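Local atomic coordinates of alpha-L-rhamnosidase (Klebsiella oxytoca, PDB entry 4XHC), a protein that probably hydrolyses terminal alpha-L-rhamnosidic bonds as a GH78 family glycoside hydrolase, and is captured here with alpha-L-rhamnose in its pocket. Residues F302-S305 and L306-V309; A332-Q335 and V336-L340. One frame throughout, in Å; residues are numbered along the deposited sequence.

Contact 1 of 2, residues F302-S305 and L306-V309; sequences FDYS and LFFV. With RAM (alpha-L-rhamnopyranose), chain C.
Leu306 lays its CD1 methyl over one face of the Phe302 ring, one helical turn back, in a CH-pi contact 4.0 Å from Leu306 CD1 to the ring centroid. The methyl is offset toward the rim, and its nearest ring atom is CE2 of Phe302. With CG of Phe302 anti to the backbone N (chi1 -177°), the ring swings outward and slightly toward the C-terminal end of the helix, which brings its rim under Leu306 CD1; Trp356 packs edge-to-face against the same ring. One residue further on, a carbonyl meets an aromatic ring. Asp303 O accepts Phe307 N at 2.9 Å, and the same oxygen sits 3.1 Å above the plane of the Phe307 ring, near CG and CD2. Phe307 CE2 also approaches Asp303 CB, at 4.0 Å, while the Asp303 carboxylate turns to the backbone N atoms of Phe358 and Ile359 and so ties the start of the helix to that loop. Tyr304 CD1 meets Phe307 CD2 obliquely at 3.9 Å. CG of Tyr304 lies beside its own backbone N (chi1 -79°), which sends the ring out from the helix to the sugar. There Tyr304 OH donates a hydrogen bond of 2.6 Å to O4 of the rhamnose, which lies at the edge of the phenol ring, in its plane. Tyr304 is thus what the buried start of helix 302-319 contributes to the rhamnose pocket of the six-hairpin glycosidase domain, alongside Glu506, Asp249, Tyr518, His528 and Trp361, which also hydrogen-bond the sugar.

Contact 2 of 2, residues A332-Q335 and V336-L340; sequences ARRQ and VELAL
Arg333 O is gripped by two backbone N-H groups: Glu337 N binds it at 3.0 Å in the carbonyl plane, and Val336 N adds a weak bond at 3.2 Å. Above this backbone the side chain of Glu337 divides its carboxylate between the two arginines that precede it by three and four residues. OE1 takes NH1 of Arg334 at 3.0 Å, the closer of the two salt bridges, while OE2 faces NE of Arg333 at 3.5 Å, a longer one. The approaches differ. Arg333 lies alongside Glu337, pointing the same way, with its guanidinium plane 24° from the carboxylate; Arg334 comes across at about a right angle. A bend at chi2 of Arg334 (94°) brings its end back to the helix after its CB has set out away from it, and the guanidinium then rests one face over Leu338, whose CG is 3.8 Å from NH1 of Arg334. This is a helical i to i+3 and i to i+4 salt-bridge network, carried on the partly exposed side of helix 322-340 in the six-hairpin glycosidase domain. Two guanidinium groups beside one carboxylate would probably favour the ionised form of Glu337, and Arg333 NH1 has a second acidic partner in Glu390. On the buried side the pattern changes. OE1 of Gln335, a side chain bent at chi2, is bonded to Ser305 OG and Val284 N, and NE2 to Gly282 O and to Thr331 O of its own helix; the first three tie the helix to helix 302-319 and to the loop around 282-284. Its backbone O receives Ala339 N at 3.0 Å. The Val336 side chain touches Leu379 and Ala382 of helix 368-389 and Tyr397 of helix 391-412.

Overall arrangement
From the N terminus the chain passes through the two beta sheets and then the first helices of the glycosidase domain before helix 302-319, where contact 1 forms at the start; helix 322-340 follows and carries contact 2 near its far end. Each contact joins adjacent turns of a single helix, so neither closes a long loop, and they come in series without nesting or crossing. Roughly opposite helix senses bring the beginning of one beside the end of the other: a probable hydrogen bond of 2.7 Å joins Ser305 OG to Gln335 OE1, and Leu306 CD2 packs on Ala339 CB. Contact 1 reaches the sugar through Tyr304, whereas contact 2 has one partly exposed, charged side.

Contact 1 of 2, residues F302-S305 and L306-V309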
loop_
_atom_site.group_PDB
_atom_site.type_symbol
_atom_site.label_atom_id
_atom_site.label_comp_id
_atom_site.label_asym_id
_atom_site.label_seq_id
_atom_site.Cartn_x
_atom_site.Cartn_y
_atom_site.Cartn_z
ATOM N N PHE A 302 22.341 -19.390 -25.703
ATOM C CA PHE A 302 22.882 -20.544 -26.415
ATOM C C PHE A 302 22.695 -21.835 -25.624
ATOM O O PHE A 302 22.214 -22.828 -26.171
ATOM C CB PHE A 302 24.357 -20.288 -26.688
ATOM C CG PHE A 302 25.052 -21.363 -27.490
ATOM C CD1 PHE A 302 24.987 -21.376 -28.881
ATOM C CD2 PHE A 302 25.842 -22.313 -26.852
ATOM C CE1 PHE A 302 25.668 -22.332 -29.616
ATOM C CE2 PHE A 302 26.512 -23.276 -27.581
ATOM C CZ PHE A 302 26.427 -23.286 -28.966
ATOM N N ASP A 303 23.053 -21.814 -24.340
ATOM C CA ASP A 303 23.040 -23.033 -23.524
ATOM C C ASP A 303 21.635 -23.467 -23.128
ATOM O O ASP A 303 21.293 -24.646 -23.244
ATOM C CB ASP A 303 23.976 -22.949 -22.288
ATOM C CG ASP A 303 23.710 -21.741 -21.381
ATOM O OD1 ASP A 303 23.169 -20.708 -21.843
ATOM O OD2 ASP A 303 24.112 -21.807 -20.196
ATOM N N TYR A 304 20.818 -22.515 -22.689
ATOM C CA TYR A 304 19.437 -22.806 -22.302
ATOM C C TYR A 304 18.602 -23.348 -23.464
ATOM O O TYR A 304 17.755 -24.221 -23.267
ATOM C CB TYR A 304 18.774 -21.559 -21.705
ATOM C CG TYR A 304 19.140 -21.288 -20.262
ATOM C CD1 TYR A 304 20.340 -21.745 -19.727
ATOM C CD2 TYR A 304 18.301 -20.550 -19.443
ATOM C CE1 TYR A 304 20.673 -21.504 -18.416
ATOM C CE2 TYR A 304 18.643 -20.294 -18.131
ATOM C CZ TYR A 304 19.831 -20.773 -17.630
ATOM O OH TYR A 304 20.190 -20.543 -16.326
ATOM N N SER A 305 18.845 -22.843 -24.669
ATOM C CA SER A 305 18.192 -23.385 -25.860
ATOM C C SER A 305 18.553 -24.858 -26.061
ATOM O O SER A 305 17.678 -25.700 -26.200
ATOM C CB SER A 305 18.562 -22.574 -27.110
ATOM O OG SER A 305 18.360 -23.341 -28.281
ATOM N N LEU A 306 19.847 -25.154 -26.053
ATOM C CA LEU A 306 20.313 -26.531 -26.197
ATOM C C LEU A 306 19.816 -27.458 -25.090
ATOM O O LEU A 306 19.677 -28.655 -25.313
ATOM C CB LEU A 306 21.837 -26.580 -26.236
ATOM C CG LEU A 306 22.457 -26.122 -27.549
ATOM C CD1 LEU A 306 23.905 -25.704 -27.344
ATOM C CD2 LEU A 306 22.345 -27.210 -28.610
ATOM N N PHE A 307 19.558 -26.915 -23.901
ATOM C CA PHE A 307 19.098 -27.730 -22.784
ATOM C C PHE A 307 17.692 -28.269 -22.999
ATOM O O PHE A 307 17.307 -29.238 -22.349
ATOM C CB PHE A 307 19.157 -26.972 -21.449
ATOM C CG PHE A 307 20.554 -26.728 -20.924
ATOM C CD1 PHE A 307 21.578 -27.637 -21.127
ATOM C CD2 PHE A 307 20.822 -25.593 -20.174
ATOM C CE1 PHE A 307 22.849 -27.394 -20.629
ATOM C CE2 PHE A 307 22.087 -25.349 -19.663
ATOM C CZ PHE A 307 23.104 -26.250 -19.894
ATOM N N PHE A 308 16.937 -27.669 -23.910
ATOM C CA PHE A 308 15.665 -28.251 -24.308
ATOM C C PHE A 308 15.852 -29.719 -24.703
ATOM O O PHE A 308 15.027 -30.577 -24.366
ATOM C CB PHE A 308 15.048 -27.477 -25.472
ATOM C CG PHE A 308 13.645 -27.898 -25.800
ATOM C CD1 PHE A 308 12.564 -27.309 -25.158
ATOM C CD2 PHE A 308 13.401 -28.895 -26.738
ATOM C CE1 PHE A 308 11.267 -27.702 -25.454
ATOM C CE2 PHE A 308 12.109 -29.291 -27.035
ATOM C CZ PHE A 308 11.041 -28.692 -26.395
ATOM N N VAL A 309 16.948 -30.012 -25.395
ATOM C CA VAL A 309 17.222 -31.373 -25.825
ATOM C C VAL A 309 17.413 -32.288 -24.627
ATOM O O VAL A 309 16.846 -33.391 -24.596
ATOM C CB VAL A 309 18.483 -31.468 -26.704
ATOM C CG1 VAL A 309 18.748 -32.913 -27.111
ATOM C CG2 VAL A 309 18.348 -30.581 -27.931
HETATM C C1 RAM C . 18.811 -15.324 -13.196
HETATM C C2 RAM C . 18.324 -16.407 -12.254
HETATM C C3 RAM C . 17.881 -17.633 -13.030
HETATM C C4 RAM C . 18.872 -17.903 -14.149
HETATM C C5 RAM C . 18.780 -16.775 -15.163
HETATM C C6 RAM C . 20.088 -16.486 -15.856
HETATM O O1 RAM C . 18.336 -14.118 -12.743
HETATM O O2 RAM C . 19.429 -16.755 -11.436
HETATM O O3 RAM C . 17.797 -18.773 -12.173
HETATM O O4 RAM C . 18.569 -19.125 -14.795
HETATM O O5 RAM C . 18.344 -15.558 -14.520
#

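Contact 2 of 2, residues A332-Q335 and V336-L340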
loop_
_atom_site.group_PDB
_atom_site.type_symbol
_atom_site.label_atom_id
_atom_site.label_comp_id
_atom_site.label_asym_id
_atom_site.label_seq_id
_atom_site.Cartn_x
_atom_site.Cartn_y
_atom_site.Cartn_z
ATOM N N ALA A 332 13.409 -29.835 -30.515
ATOM C CA ALA A 332 14.753 -30.190 -30.038
ATOM C C ALA A 332 15.770 -30.135 -31.163
ATOM O O ALA A 332 16.815 -29.497 -31.026
ATOM C CB ALA A 332 14.754 -31.575 -29.417
ATOM N N ARG A 333 15.453 -30.799 -32.274
ATOM C CA ARG A 333 16.322 -30.822 -33.444
ATOM C C ARG A 333 16.660 -29.418 -33.938
ATOM O O ARG A 333 17.793 -29.155 -34.335
ATOM C CB ARG A 333 15.672 -31.610 -34.584
ATOM C CG ARG A 333 16.495 -31.663 -35.867
ATOM C CD ARG A 333 15.718 -32.313 -36.988
ATOM N NE ARG A 333 14.548 -31.518 -37.340
ATOM C CZ ARG A 333 13.425 -32.003 -37.870
ATOM N NH1 ARG A 333 13.277 -33.297 -38.126
ATOM N NH2 ARG A 333 12.428 -31.179 -38.146
ATOM N N ARG A 334 15.676 -28.521 -33.928
ATOM C CA ARG A 334 15.881 -27.153 -34.412
ATOM C C ARG A 334 16.866 -26.377 -33.534
ATOM O O ARG A 334 17.603 -25.520 -34.032
ATOM C CB ARG A 334 14.546 -26.410 -34.489
ATOM C CG ARG A 334 14.605 -25.069 -35.201
ATOM C CD ARG A 334 14.261 -25.177 -36.681
ATOM N NE ARG A 334 14.422 -23.873 -37.328
ATOM C CZ ARG A 334 15.567 -23.397 -37.828
ATOM N NH1 ARG A 334 16.685 -24.119 -37.804
ATOM N NH2 ARG A 334 15.600 -22.183 -38.367
ATOM N N GLN A 335 16.888 -26.675 -32.236
ATOM C CA GLN A 335 17.825 -26.003 -31.336
ATOM C C GLN A 335 19.262 -26.366 -31.708
ATOM O O GLN A 335 20.162 -25.531 -31.634
ATOM C CB GLN A 335 17.556 -26.354 -29.866
ATOM C CG GLN A 335 16.144 -26.067 -29.361
ATOM C CD GLN A 335 15.557 -24.757 -29.872
ATOM O OE1 GLN A 335 16.026 -23.678 -29.526
ATOM N NE2 GLN A 335 14.504 -24.848 -30.670
ATOM N N VAL A 336 19.456 -27.614 -32.129
ATOM C CA VAL A 336 20.757 -28.081 -32.579
ATOM C C VAL A 336 21.137 -27.465 -33.922
ATOM O O VAL A 336 22.262 -27.036 -34.079
ATOM C CB VAL A 336 20.797 -29.616 -32.670
ATOM C CG1 VAL A 336 22.138 -30.084 -33.207
ATOM C CG2 VAL A 336 20.528 -30.237 -31.307
ATOM N N GLU A 337 20.219 -27.432 -34.888
ATOM C CA GLU A 337 20.495 -26.823 -36.204
ATOM C C GLU A 337 21.037 -25.412 -35.978
ATOM O O GLU A 337 22.069 -25.042 -36.521
ATOM C CB GLU A 337 19.236 -26.753 -37.112
ATOM C CG GLU A 337 18.760 -28.050 -37.798
ATOM C CD GLU A 337 17.333 -27.939 -38.419
ATOM O OE1 GLU A 337 16.954 -26.846 -38.904
ATOM O OE2 GLU A 337 16.567 -28.937 -38.433
ATOM N N LEU A 338 20.343 -24.642 -35.144
ATOM C CA LEU A 338 20.710 -23.243 -34.886
ATOM C C LEU A 338 22.020 -23.106 -34.124
ATOM O O LEU A 338 22.876 -22.311 -34.504
ATOM C CB LEU A 338 19.601 -22.521 -34.130
ATOM C CG LEU A 338 18.325 -22.301 -34.947
ATOM C CD1 LEU A 338 17.196 -21.881 -34.023
ATOM C CD2 LEU A 338 18.543 -21.268 -36.052
ATOM N N ALA A 339 22.195 -23.895 -33.072
ATOM C CA ALA A 339 23.450 -23.874 -32.323
ATOM C C ALA A 339 24.685 -24.185 -33.195
ATOM O O ALA A 339 25.702 -23.503 -33.096
ATOM C CB ALA A 339 23.377 -24.828 -31.145
ATOM N N LEU A 340 24.581 -25.171 -34.080
ATOM C CA LEU A 340 25.714 -25.539 -34.937
ATOM C C LEU A 340 26.187 -24.420 -35.870
ATOM O O LEU A 340 27.327 -24.457 -36.347
ATOM C CB LEU A 340 25.387 -26.789 -35.763
ATOM C CG LEU A 340 25.240 -28.100 -34.985
ATOM C CD1 LEU A 340 24.703 -29.180 -35.907
ATOM C CD2 LEU A 340 26.550 -28.535 -34.345
#